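Local coordinates for protein glycerol kinase, putative (Plasmodium falciparum, PDB 2W41) that probably catalyses the ATP-dependent phosphorylation of glycerol to sn-glycerol 3-phosphate, the single step of its glycerol degradation pathway, and binds ADP, at residues E267-Y272 with R416-M421; T274-L279 with G313-A318. All blocks are in the same frame, centred on the assembly; numbering follows the deposited sequence.

Read from the N terminus, the chain lays down strand 267-272, turns, and comes back antiparallel as 276-281, the two joined by backbone bonds between K269 and L279 and between T271 and F277. Interaction 2 then closes a short, helix-free loop by pairing 274-279 with 313-318. Interaction 1 closes a much longer one, returning the chain to 267-272 through 416-421, so the smaller closure lies wholly within the larger and the two do not cross. With the hairpin pairing they place strands 308-314, 276-281, 267-272 and 414-418 side by side in the mixed sheet of the C-terminal FGGY region, of the actin-like ATPase clan. Both touch ADP: G420 at the alpha phosphate, T274 at the beta.

Interaction 1: residues E267-Y272 with R416-M421; sequences EAKCTY and RCDGGM. With ADP (adenosine-5'-diphosphate), chain N.
C270 beside C417 and T271 beside D418 are rungs of a parallel ladder that illustrates how a strand pair can hand over to a nucleotide loop; strands 267-272 and 416-418 lie 4.7 Å apart at an axis angle of 16°. C270 uses both its N and its O, toward R416 O and D418 N, while R416 N reaches A268 O. The last rung, Y272 N to D418 O, is short and nearly straight at 2.7 Å. Beyond it the ladder gives way, past G419 with its positive phi (97°), to a 3-10 segment, where M421 N bonds to Y272 O almost in line with that carbonyl. G420 N donates to the alpha-phosphate oxygen O1A of ADP at 3.2 Å.

Polar side chains meet on the K269, T271 and D418 face. D418 CG sits between its backbone N and carbonyl carbon (chi1 50°), which turns the carboxylate toward T271. T271 OG1 lies 3.1 Å from D418 OD2, a possible hydrogen bond, since another acceptor is within reach of its one proton. K269 NZ donates to T271 OG1 as well as to Q253. K269 NZ stays 4.6 Å from D418 OD1, beyond a salt bridge, although its charge may still steady the carboxylate.

Sulfur and carbon pack on the other face. C270 SG lies above the rim of one face of the Y272 ring, whereas C417 SG meets the ring edge in plane, 3.8 Å from CE1. M421 rests its CB against Y272 CB at 3.5 Å; its chain then leads away to the nucleotide, CG being 3.5 Å from ADP N3.

Helix 381-407 packs L396 on C270 and Y272, and L389 and I392 on M421; strand 276-281 continues the sheet beyond 267-272, and strand 439-442 lies beyond 414-418, where E440 forms a salt bridge with R416.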
# COMPACT_ATOMS: atom_id res chain seq x y z
N GLU B 267 21.19 29.57 6.10
CA GLU B 267 21.04 28.69 7.26
C GLU B 267 19.58 28.35 7.53
O GLU B 267 18.75 29.23 7.53
CB GLU B 267 21.69 29.33 8.48
CG GLU B 267 23.03 28.70 8.78
CD GLU B 267 23.97 29.56 9.57
OE1 GLU B 267 23.54 30.59 10.14
OE2 GLU B 267 25.16 29.21 9.62
N ALA B 268 19.31 27.07 7.73
CA ALA B 268 17.93 26.54 7.80
C ALA B 268 17.76 25.61 8.99
O ALA B 268 18.71 24.95 9.36
CB ALA B 268 17.57 25.79 6.50
N LYS B 269 16.57 25.57 9.60
CA LYS B 269 16.23 24.50 10.57
C LYS B 269 15.00 23.70 10.14
O LYS B 269 14.08 24.25 9.56
CB LYS B 269 16.08 25.02 12.00
CG LYS B 269 14.83 25.82 12.25
CD LYS B 269 14.45 25.84 13.73
CE LYS B 269 13.55 24.67 14.12
NZ LYS B 269 12.32 24.64 13.32
N CYS B 270 14.99 22.40 10.41
CA CYS B 270 13.81 21.55 10.17
C CYS B 270 13.43 20.81 11.42
O CYS B 270 14.31 20.27 12.07
CB CYS B 270 14.09 20.57 9.03
SG CYS B 270 12.70 19.57 8.51
N THR B 271 12.14 20.79 11.78
CA THR B 271 11.63 19.94 12.87
C THR B 271 10.99 18.70 12.28
O THR B 271 10.12 18.81 11.40
CB THR B 271 10.62 20.68 13.74
OG1 THR B 271 11.26 21.79 14.39
CG2 THR B 271 9.98 19.76 14.79
N TYR B 272 11.41 17.51 12.72
CA TYR B 272 10.76 16.28 12.29
C TYR B 272 10.02 15.61 13.42
O TYR B 272 10.48 14.61 13.97
CB TYR B 272 11.76 15.28 11.76
CG TYR B 272 12.55 15.61 10.53
CD1 TYR B 272 13.67 16.26 10.58
CD2 TYR B 272 12.24 15.13 9.35
CE1 TYR B 272 14.44 16.50 9.45
CE2 TYR B 272 12.98 15.37 8.26
CZ TYR B 272 14.09 16.03 8.29
OH TYR B 272 14.84 16.25 7.15
N ARG B 416 19.83 22.37 10.48
CA ARG B 416 19.79 21.99 11.87
C ARG B 416 18.45 21.37 12.17
O ARG B 416 17.45 21.99 11.90
CB ARG B 416 20.02 23.21 12.81
CG ARG B 416 21.30 24.06 12.53
CD ARG B 416 22.53 23.66 13.35
NE ARG B 416 22.29 23.63 14.79
CZ ARG B 416 23.10 23.06 15.69
NH1 ARG B 416 24.20 22.47 15.28
NH2 ARG B 416 22.81 23.09 16.98
N CYS B 417 18.44 20.16 12.75
CA CYS B 417 17.23 19.34 12.85
C CYS B 417 16.93 18.95 14.26
O CYS B 417 17.83 18.73 15.09
CB CYS B 417 17.34 18.08 11.99
SG CYS B 417 17.57 18.43 10.24
N ASP B 418 15.64 18.88 14.56
CA ASP B 418 15.20 18.39 15.84
C ASP B 418 13.91 17.56 15.65
O ASP B 418 13.47 17.33 14.51
CB ASP B 418 15.11 19.53 16.87
CG ASP B 418 14.31 20.77 16.37
OD1 ASP B 418 14.86 21.67 15.66
OD2 ASP B 418 13.13 20.85 16.71
N GLY B 419 13.36 17.03 16.74
CA GLY B 419 12.19 16.17 16.73
C GLY B 419 12.59 14.71 16.78
O GLY B 419 13.73 14.35 16.50
N GLY B 420 11.63 13.87 17.10
CA GLY B 420 11.86 12.46 17.31
C GLY B 420 12.25 11.62 16.11
O GLY B 420 12.88 10.57 16.27
N MET B 421 11.91 12.05 14.91
CA MET B 421 12.40 11.34 13.71
C MET B 421 13.93 11.48 13.55
O MET B 421 14.54 10.71 12.80
CB MET B 421 11.68 11.80 12.43
CG MET B 421 10.18 11.59 12.42
SD MET B 421 9.45 11.88 10.80
CE MET B 421 9.82 10.30 10.07
PB ADP N . 5.62 16.09 18.39
O1B ADP N . 5.88 16.60 19.80
O2B ADP N . 5.99 17.06 17.26
O3B ADP N . 4.22 15.53 18.30
PA ADP N . 8.12 14.46 18.55
O1A ADP N . 9.06 15.51 18.02
O2A ADP N . 8.15 14.03 20.01
O3A ADP N . 6.56 14.78 18.15
O5' ADP N . 8.35 13.13 17.67
C5' ADP N . 7.29 12.21 17.48
C4' ADP N . 7.20 11.88 15.99
O4' ADP N . 8.37 11.17 15.58
C3' ADP N . 6.06 10.93 15.70
O3' ADP N . 5.69 11.16 14.34
C2' ADP N . 6.72 9.57 15.79
O2' ADP N . 5.94 8.55 15.15
C1' ADP N . 8.04 9.85 15.10
N9 ADP N . 9.17 8.91 15.41
C8 ADP N . 9.60 8.59 16.64
N7 ADP N . 10.65 7.73 16.59
C5 ADP N . 10.92 7.49 15.30
C6 ADP N . 11.91 6.67 14.55
N6 ADP N . 12.80 5.95 15.23
N1 ADP N . 11.87 6.66 13.19
C2 ADP N . 10.95 7.38 12.50
N3 ADP N . 10.02 8.16 13.11
C4 ADP N . 9.95 8.27 14.50

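Interaction 2: residues T274-L279 with G313-A318; sequences TGVFLL and GSIGTA. With ADP (adenosine-5'-diphosphate), chain N; EDO (1,2-ethanediol), chain P.
V276 packs its CB and CG1 alongside I315, with CB 3.6 Å from I315 CG1, and turns CG2 to A318 CB, also at 3.6 Å. The two branches divide the work because CG1 stands anti to the backbone N (chi1 175°) and CG2 beside it. This is the tight side, closed by L396, I392 and I399 of helix 381-407. Four hydrogen bonds pair the backbone there: L278 and G313 form an antiparallel hydrogen-bonded pair through two of them, and V276 binds I315 N through its O (2.8 Å, nearly straight) and G316 O through its N. An ST turn, S314 OG accepting from G316 N, shapes the departing chain.

The opposite side is looser. F277 and S314 face each other CB to CB at 4.0 Å, the ring leading away, and T317, exposed and close to F377 of the second subunit, brings its CG2 only to 4.1 Å from T274 CG2. At the outer edge of 313-318, beside A318, an ethanediol, probably from the crystallisation liquor, bonds to I315 O.

Just before the strand T274 OG1 grips ADP O3B at 2.6 Å, with a weak bond from its N to O2B. Apolar packing and paired backbone thus lie behind, while T274 turns hydroxyl and N-H to the beta phosphate.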
# COMPACT_ATOMS: atom_id res chain seq x y z
N THR B 274 5.59 14.99 14.76
CA THR B 274 4.27 14.81 14.17
C THR B 274 4.13 15.70 12.92
O THR B 274 3.77 15.21 11.84
CB THR B 274 3.21 15.08 15.22
OG1 THR B 274 3.41 14.13 16.25
CG2 THR B 274 1.82 14.86 14.68
N GLY B 275 4.44 17.00 13.07
CA GLY B 275 4.54 17.87 11.95
C GLY B 275 5.98 17.91 11.46
O GLY B 275 6.93 17.80 12.25
N VAL B 276 6.15 18.07 10.15
CA VAL B 276 7.46 18.23 9.52
C VAL B 276 7.43 19.56 8.78
O VAL B 276 6.68 19.73 7.81
CB VAL B 276 7.77 17.05 8.54
CG1 VAL B 276 9.10 17.28 7.79
CG2 VAL B 276 7.75 15.68 9.30
N PHE B 277 8.20 20.52 9.27
CA PHE B 277 8.22 21.87 8.70
C PHE B 277 9.62 22.52 8.78
O PHE B 277 10.46 22.14 9.57
CB PHE B 277 7.15 22.73 9.39
CG PHE B 277 7.37 22.87 10.86
CD1 PHE B 277 6.76 21.98 11.75
CD2 PHE B 277 8.21 23.85 11.35
CE1 PHE B 277 6.98 22.08 13.11
CE2 PHE B 277 8.45 23.95 12.70
CZ PHE B 277 7.82 23.07 13.60
N LEU B 278 9.83 23.55 7.99
CA LEU B 278 11.15 24.07 7.77
C LEU B 278 11.17 25.61 7.80
O LEU B 278 10.21 26.25 7.35
CB LEU B 278 11.56 23.53 6.42
CG LEU B 278 12.53 24.14 5.44
CD1 LEU B 278 13.94 23.86 5.87
CD2 LEU B 278 12.26 23.43 4.14
N LEU B 279 12.25 26.19 8.33
CA LEU B 279 12.50 27.62 8.19
C LEU B 279 13.89 27.84 7.61
O LEU B 279 14.84 27.31 8.16
CB LEU B 279 12.34 28.37 9.51
CG LEU B 279 10.94 28.85 9.92
CD1 LEU B 279 10.27 27.95 11.01
CD2 LEU B 279 10.99 30.29 10.38
N GLY B 313 8.04 26.55 5.32
CA GLY B 313 7.35 25.53 4.52
C GLY B 313 6.95 24.39 5.42
O GLY B 313 7.66 24.05 6.35
N SER B 314 5.80 23.77 5.13
CA SER B 314 5.26 22.69 5.98
C SER B 314 4.77 21.53 5.13
O SER B 314 4.17 21.76 4.06
CB SER B 314 4.13 23.21 6.86
OG SER B 314 3.58 22.15 7.61
N ILE B 315 5.04 20.29 5.55
CA ILE B 315 4.46 19.13 4.82
C ILE B 315 3.37 18.47 5.63
O ILE B 315 3.13 17.28 5.49
CB ILE B 315 5.48 18.15 4.18
CG1 ILE B 315 6.36 17.42 5.21
CG2 ILE B 315 6.36 18.92 3.16
CD1 ILE B 315 7.11 16.16 4.65
N GLY B 316 2.69 19.28 6.44
CA GLY B 316 1.66 18.83 7.38
C GLY B 316 2.22 17.87 8.42
O GLY B 316 3.40 17.97 8.82
N THR B 317 1.37 16.91 8.80
CA THR B 317 1.62 15.94 9.87
C THR B 317 2.31 14.69 9.34
O THR B 317 1.91 13.56 9.67
CB THR B 317 0.31 15.61 10.67
OG1 THR B 317 -0.76 15.37 9.75
CG2 THR B 317 -0.09 16.77 11.60
N ALA B 318 3.37 14.89 8.53
CA ALA B 318 4.15 13.76 7.93
C ALA B 318 4.63 12.69 8.94
O ALA B 318 4.60 11.51 8.62
CB ALA B 318 5.30 14.26 7.11
PB ADP N . 5.62 16.09 18.39
O1B ADP N . 5.88 16.60 19.80
O2B ADP N . 5.99 17.06 17.26
O3B ADP N . 4.22 15.53 18.30
PA ADP N . 8.12 14.46 18.55
O1A ADP N . 9.06 15.51 18.02
O2A ADP N . 8.15 14.03 20.01
O3A ADP N . 6.56 14.78 18.15
O5' ADP N . 8.35 13.13 17.67
C5' ADP N . 7.29 12.21 17.48
C4' ADP N . 7.20 11.88 15.99
O4' ADP N . 8.37 11.17 15.58
C3' ADP N . 6.06 10.93 15.70
O3' ADP N . 5.69 11.16 14.34
C2' ADP N . 6.72 9.57 15.79
O2' ADP N . 5.94 8.55 15.15
C1' ADP N . 8.04 9.85 15.10
N9 ADP N . 9.17 8.91 15.41
C8 ADP N . 9.60 8.59 16.64
N7 ADP N . 10.65 7.73 16.59
C5 ADP N . 10.92 7.49 15.30
C6 ADP N . 11.91 6.67 14.55
N6 ADP N . 12.80 5.95 15.23
N1 ADP N . 11.87 6.66 13.19
C2 ADP N . 10.95 7.38 12.50
N3 ADP N . 10.02 8.16 13.11
C4 ADP N . 9.95 8.27 14.50
C1 EDO P . -0.00 14.04 5.04
O1 EDO P . -0.30 14.52 3.71
C2 EDO P . 0.96 14.98 5.74
O2 EDO P . 2.30 14.62 5.40